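PDB 4AKL: nucleocapsid from Crimean-congo hemorrhagic fever virus, which binds single- and double-stranded RNA, probably takes part in packaging the viral genome, and displays sequence-nonspecific double-stranded DNA endonuclease activity. Local coordinates for residues 154-159 against 422-427; 411-416 against 428-433. All coordinates share one frame; numbering follows the deposited sequence.

Contact 1 of 2, residues 154-159 against 422-427; sequences AEYKVP and TNNPCA
Asn424 meets Tyr156, Lys157 and Val158 with one side chain while serving as the N-cap of helix 425-440. It ties this helix to strand 155-156 and the residues after it; the strand pairs in parallel with 480-481 near the C terminus. The two amide ends do different work. OD1 accepts the backbone N of Ala427 at 2.8 Å, the capping bond of the first turn. That N-H comes from above the carbonyl plane. ND2 points the other way and donates to the carbonyl O of Lys157 at 3.0 Å, with an N-H...O angle of 161°. With CG anti to the backbone N (chi1 -163°), the amide reaches across to the other segment while still serving the helix end.

The tight part lies around this amide. ND2 sits over one face of the Tyr156 ring, 3.5 Å from CZ, with the ring and amide planes 77° apart. Val158 CG1 packs against ND2 and also against Ala427 CB, the latter at 3.7 Å. Tyr156 OH has its hydrogen-bond partner in Ser458, on helix 450-460. The buried Pro159 ring packs closely on the backbone of Asn423, its CG 3.2 Å from Asn423 O.

The open side holds Lys157, which is exposed and bonds through its carbonyl O, and the Asn423 side chain. Asn423 ND2 bonds to Thr420 O, and its OD1 lies 3.9 Å from Pro159 CB.

Contact 2 of 2, residues 411-416 against 428-433; sequences KSILNL and RTIVKL
Ile413 faces Thr429, Ile430 and Leu433 across a buried apolar interface. It joins a 3-10 segment that runs to residue 415 to the second and third turns of helix 425-440. The 3-10 segment is held by i to i+3 backbone bonds, among them Leu416 N to Ile413 O. The two segments meet through van der Waals contacts.

The CB of Ile413 points toward the helix and splits into two branches. CG2 lies anti to the backbone N and meets Ile430 CG1 at 4.0 Å, the two side chains crossing at a slant. CG1 takes the other branch, beside the backbone N (chi1 -80°), and comes 4.2 Å from Thr429 CG2. The chain then extends from CG1 to CD1 (chi2 160°). CD1 meets Leu433 CD1 tip to tip at 3.4 Å, tighter than usual van der Waals contact. Around this row, Leu454 of helix 450-460 and Thr71 of helix 56-71 also touch Ile413. Leu67 of helix 56-71 touches Leu433.

Leu416 closes the other end, just past the 3-10 segment. Its side chain crosses that of Thr429 at about a right angle. The hydroxyl of Thr429 is hydrogen-bonded to Pro425 O, one turn back in its own helix. Leu416 therefore meets an oxygen already engaged: its CD1 lies 3.5 Å from Thr429 OG1.

Contacts 1 and 2 share helix 425-440 and have centres about 11 Å apart. Contact 1 holds its N-terminal end, and contact 2 packs the turns that follow. Along the chain their segments alternate: 411-416 precedes 422-427, and 428-433 follows it directly. Arg428, the first residue of 428-433, reaches back to contact 1, where its NE lies 2.8 Å from Asn423 O in a probable hydrogen bond. Cys426 CB also packs 3.2 Å from Leu416 O. Helix 450-460 borders both contacts, touching Tyr156 in one and Ile413 in the other. The two contacts thus join strand 155-156 with the loop after it, and the 3-10 segment, to one helix.

Contact 1 of 2, residues 154-159 against 422-427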
loop_
_atom_site.group_PDB
_atom_site.type_symbol
_atom_site.label_atom_id
_atom_site.label_comp_id
_atom_site.label_asym_id
_atom_site.label_seq_id
_atom_site.Cartn_x
_atom_site.Cartn_y
_atom_site.Cartn_z
ATOM N N ALA A 154 -9.942 -0.891 -16.756
ATOM C CA ALA A 154 -9.673 -0.291 -18.078
ATOM C C ALA A 154 -10.479 0.984 -18.249
ATOM O O ALA A 154 -9.997 1.969 -18.795
ATOM C CB ALA A 154 -10.035 -1.262 -19.197
ATOM N N GLU A 155 -11.716 0.937 -17.779
ATOM C CA GLU A 155 -12.658 2.010 -17.919
ATOM C C GLU A 155 -13.052 2.468 -16.522
ATOM O O GLU A 155 -13.107 1.657 -15.600
ATOM C CB GLU A 155 -13.911 1.509 -18.670
ATOM C CG GLU A 155 -13.666 0.426 -19.791
ATOM C CD GLU A 155 -13.554 0.944 -21.269
ATOM O OE1 GLU A 155 -14.344 1.824 -21.690
ATOM O OE2 GLU A 155 -12.672 0.436 -22.012
ATOM N N TYR A 156 -13.322 3.763 -16.358
ATOM C CA TYR A 156 -13.878 4.278 -15.100
ATOM C C TYR A 156 -15.016 5.178 -15.457
ATOM O O TYR A 156 -14.808 6.234 -16.060
ATOM C CB TYR A 156 -12.832 5.034 -14.319
ATOM C CG TYR A 156 -13.134 5.328 -12.867
ATOM C CD1 TYR A 156 -13.341 4.312 -11.957
ATOM C CD2 TYR A 156 -13.135 6.640 -12.382
ATOM C CE1 TYR A 156 -13.580 4.580 -10.597
ATOM C CE2 TYR A 156 -13.370 6.916 -11.025
ATOM C CZ TYR A 156 -13.594 5.885 -10.143
ATOM O OH TYR A 156 -13.828 6.167 -8.807
ATOM N N LYS A 157 -16.214 4.747 -15.075
ATOM C CA LYS A 157 -17.443 5.469 -15.377
ATOM C C LYS A 157 -17.750 6.455 -14.270
ATOM O O LYS A 157 -17.903 6.059 -13.125
ATOM C CB LYS A 157 -18.619 4.509 -15.517
ATOM C CG LYS A 157 -19.939 5.197 -15.811
ATOM C CD LYS A 157 -19.993 5.704 -17.221
ATOM C CE LYS A 157 -20.979 6.845 -17.349
ATOM N NZ LYS A 157 -22.185 6.675 -16.493
ATOM N N VAL A 158 -17.840 7.739 -14.623
ATOM C CA VAL A 158 -18.208 8.807 -13.698
ATOM C C VAL A 158 -19.274 9.641 -14.380
ATOM O O VAL A 158 -19.381 9.572 -15.573
ATOM C CB VAL A 158 -16.997 9.718 -13.343
ATOM C CG1 VAL A 158 -15.865 8.903 -12.667
ATOM C CG2 VAL A 158 -16.476 10.448 -14.561
ATOM N N PRO A 159 -20.059 10.431 -13.622
ATOM C CA PRO A 159 -20.981 11.409 -14.189
ATOM C C PRO A 159 -20.281 12.424 -15.090
ATOM O O PRO A 159 -19.171 12.822 -14.779
ATOM C CB PRO A 159 -21.524 12.148 -12.968
ATOM C CG PRO A 159 -21.205 11.342 -11.841
ATOM C CD PRO A 159 -20.150 10.386 -12.159
ATOM N N THR A 422 -26.037 4.823 -8.596
ATOM C CA THR A 422 -25.857 5.947 -7.675
ATOM C C THR A 422 -24.935 7.038 -8.261
ATOM O O THR A 422 -24.591 7.962 -7.577
ATOM C CB THR A 422 -25.274 5.462 -6.320
ATOM O OG1 THR A 422 -24.098 4.698 -6.565
ATOM C CG2 THR A 422 -26.270 4.601 -5.578
ATOM N N ASN A 423 -24.551 6.937 -9.527
ATOM C CA ASN A 423 -23.639 7.925 -10.187
ATOM C C ASN A 423 -22.278 8.185 -9.506
ATOM O O ASN A 423 -21.783 9.327 -9.422
ATOM C CB ASN A 423 -24.399 9.242 -10.521
ATOM C CG ASN A 423 -24.859 9.300 -11.965
ATOM O OD1 ASN A 423 -24.999 10.380 -12.518
ATOM N ND2 ASN A 423 -25.088 8.137 -12.589
ATOM N N ASN A 424 -21.680 7.101 -9.037
ATOM C CA ASN A 424 -20.333 7.093 -8.514
ATOM C C ASN A 424 -20.054 8.185 -7.439
ATOM O O ASN A 424 -19.230 9.073 -7.636
ATOM C CB ASN A 424 -19.338 7.141 -9.695
ATOM C CG ASN A 424 -17.918 6.731 -9.287
ATOM O OD1 ASN A 424 -17.629 6.649 -8.109
ATOM N ND2 ASN A 424 -17.039 6.470 -10.271
ATOM N N PRO A 425 -20.744 8.095 -6.294
ATOM C CA PRO A 425 -20.506 9.043 -5.245
ATOM C C PRO A 425 -19.086 8.970 -4.704
ATOM O O PRO A 425 -18.662 9.913 -4.099
ATOM C CB PRO A 425 -21.534 8.631 -4.158
ATOM C CG PRO A 425 -21.772 7.287 -4.412
ATOM C CD PRO A 425 -21.788 7.158 -5.884
ATOM N N CYS A 426 -18.377 7.850 -4.927
ATOM C CA CYS A 426 -16.987 7.768 -4.587
ATOM C C CYS A 426 -16.210 8.813 -5.374
ATOM O O CYS A 426 -15.497 9.670 -4.785
ATOM C CB CYS A 426 -16.439 6.391 -4.905
ATOM S SG CYS A 426 -14.696 6.199 -4.380
ATOM N N ALA A 427 -16.339 8.746 -6.695
ATOM C CA ALA A 427 -15.586 9.650 -7.554
ATOM C C ALA A 427 -16.055 11.102 -7.336
ATOM O O ALA A 427 -15.243 12.017 -7.239
ATOM C CB ALA A 427 -15.701 9.229 -8.993
#

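Contact 2 of 2, residues 411-416 against 428-433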
loop_
_atom_site.group_PDB
_atom_site.type_symbol
_atom_site.label_atom_id
_atom_site.label_comp_id
_atom_site.label_asym_id
_atom_site.label_seq_id
_atom_site.Cartn_x
_atom_site.Cartn_y
_atom_site.Cartn_z
ATOM N N LYS A 411 -9.816 7.111 4.302
ATOM C CA LYS A 411 -10.089 6.006 3.414
ATOM C C LYS A 411 -11.518 5.388 3.508
ATOM O O LYS A 411 -11.828 4.442 2.743
ATOM C CB LYS A 411 -8.938 5.002 3.490
ATOM C CG LYS A 411 -7.807 5.505 2.619
ATOM C CD LYS A 411 -6.553 4.735 2.708
ATOM C CE LYS A 411 -5.522 5.375 1.809
ATOM N NZ LYS A 411 -4.230 4.762 2.032
ATOM N N SER A 412 -12.378 5.913 4.401
ATOM C CA SER A 412 -13.742 5.502 4.436
ATOM C C SER A 412 -14.414 5.864 3.138
ATOM O O SER A 412 -15.403 5.243 2.785
ATOM C CB SER A 412 -14.487 6.047 5.614
ATOM O OG SER A 412 -14.029 5.467 6.819
ATOM N N ILE A 413 -13.863 6.871 2.434
ATOM C CA ILE A 413 -14.272 7.213 1.069
ATOM C C ILE A 413 -14.310 6.031 0.111
ATOM O O ILE A 413 -15.161 5.993 -0.777
ATOM C CB ILE A 413 -13.352 8.372 0.483
ATOM C CG1 ILE A 413 -13.808 9.699 1.014
ATOM C CG2 ILE A 413 -13.496 8.510 -0.971
ATOM C CD1 ILE A 413 -12.743 10.837 0.920
ATOM N N LEU A 414 -13.398 5.067 0.273
ATOM C CA LEU A 414 -13.337 3.910 -0.598
ATOM C C LEU A 414 -14.537 2.960 -0.399
ATOM O O LEU A 414 -14.759 2.098 -1.216
ATOM C CB LEU A 414 -12.028 3.142 -0.360
ATOM C CG LEU A 414 -10.779 3.878 -0.823
ATOM C CD1 LEU A 414 -9.551 3.086 -0.460
ATOM C CD2 LEU A 414 -10.830 4.182 -2.332
ATOM N N ASN A 415 -15.265 3.125 0.706
ATOM C CA ASN A 415 -16.564 2.472 0.917
ATOM C C ASN A 415 -17.720 3.152 0.144
ATOM O O ASN A 415 -18.810 2.593 0.073
ATOM C CB ASN A 415 -16.897 2.422 2.408
ATOM C CG ASN A 415 -18.029 1.477 2.722
ATOM O OD1 ASN A 415 -18.174 0.414 2.075
ATOM N ND2 ASN A 415 -18.847 1.844 3.689
ATOM N N LEU A 416 -17.499 4.348 -0.424
ATOM C CA LEU A 416 -18.548 5.003 -1.230
ATOM C C LEU A 416 -18.639 4.272 -2.553
ATOM O O LEU A 416 -17.588 3.958 -3.135
ATOM C CB LEU A 416 -18.275 6.482 -1.493
ATOM C CG LEU A 416 -18.561 7.444 -0.340
ATOM C CD1 LEU A 416 -17.927 8.794 -0.623
ATOM C CD2 LEU A 416 -20.084 7.589 -0.040
ATOM N N ARG A 428 -17.350 11.331 -7.216
ATOM C CA ARG A 428 -17.781 12.709 -6.990
ATOM C C ARG A 428 -17.077 13.323 -5.773
ATOM O O ARG A 428 -16.648 14.472 -5.833
ATOM C CB ARG A 428 -19.279 12.812 -6.844
ATOM C CG ARG A 428 -19.983 12.644 -8.175
ATOM C CD ARG A 428 -21.461 12.818 -8.049
ATOM N NE ARG A 428 -22.145 11.558 -7.712
ATOM C CZ ARG A 428 -22.949 11.330 -6.652
ATOM N NH1 ARG A 428 -23.231 12.261 -5.734
ATOM N NH2 ARG A 428 -23.482 10.139 -6.514
ATOM N N THR A 429 -16.950 12.543 -4.712
ATOM C CA THR A 429 -16.429 13.022 -3.455
ATOM C C THR A 429 -14.899 13.235 -3.495
ATOM O O THR A 429 -14.392 14.204 -2.900
ATOM C CB THR A 429 -16.802 12.034 -2.356
ATOM O OG1 THR A 429 -18.218 11.833 -2.371
ATOM C CG2 THR A 429 -16.309 12.513 -0.948
ATOM N N ILE A 430 -14.172 12.332 -4.166
ATOM C CA ILE A 430 -12.734 12.482 -4.415
ATOM C C ILE A 430 -12.435 13.783 -5.154
ATOM O O ILE A 430 -11.560 14.519 -4.778
ATOM C CB ILE A 430 -12.180 11.292 -5.238
ATOM C CG1 ILE A 430 -12.092 10.022 -4.369
ATOM C CG2 ILE A 430 -10.787 11.590 -5.795
ATOM C CD1 ILE A 430 -11.733 8.700 -5.094
ATOM N N VAL A 431 -13.195 14.034 -6.216
ATOM C CA VAL A 431 -13.065 15.218 -7.079
ATOM C C VAL A 431 -13.344 16.520 -6.314
ATOM O O VAL A 431 -12.608 17.531 -6.462
ATOM C CB VAL A 431 -14.040 15.095 -8.319
ATOM C CG1 VAL A 431 -14.310 16.405 -8.940
ATOM C CG2 VAL A 431 -13.480 14.116 -9.317
ATOM N N LYS A 432 -14.399 16.499 -5.508
ATOM C CA LYS A 432 -14.769 17.664 -4.765
ATOM C C LYS A 432 -13.659 17.960 -3.758
ATOM O O LYS A 432 -13.350 19.136 -3.554
ATOM C CB LYS A 432 -16.143 17.553 -4.098
ATOM C CG LYS A 432 -16.901 18.908 -4.063
ATOM C CD LYS A 432 -17.345 19.292 -5.517
ATOM C CE LYS A 432 -18.579 20.100 -5.621
ATOM N NZ LYS A 432 -18.412 21.566 -5.506
ATOM N N LEU A 433 -13.022 16.933 -3.175
ATOM C CA LEU A 433 -11.883 17.189 -2.268
ATOM C C LEU A 433 -10.664 17.770 -2.990
ATOM O O LEU A 433 -9.963 18.639 -2.437
ATOM C CB LEU A 433 -11.443 15.975 -1.505
ATOM C CG LEU A 433 -12.454 15.534 -0.472
ATOM C CD1 LEU A 433 -12.242 14.064 -0.154
ATOM C CD2 LEU A 433 -12.390 16.399 0.805
#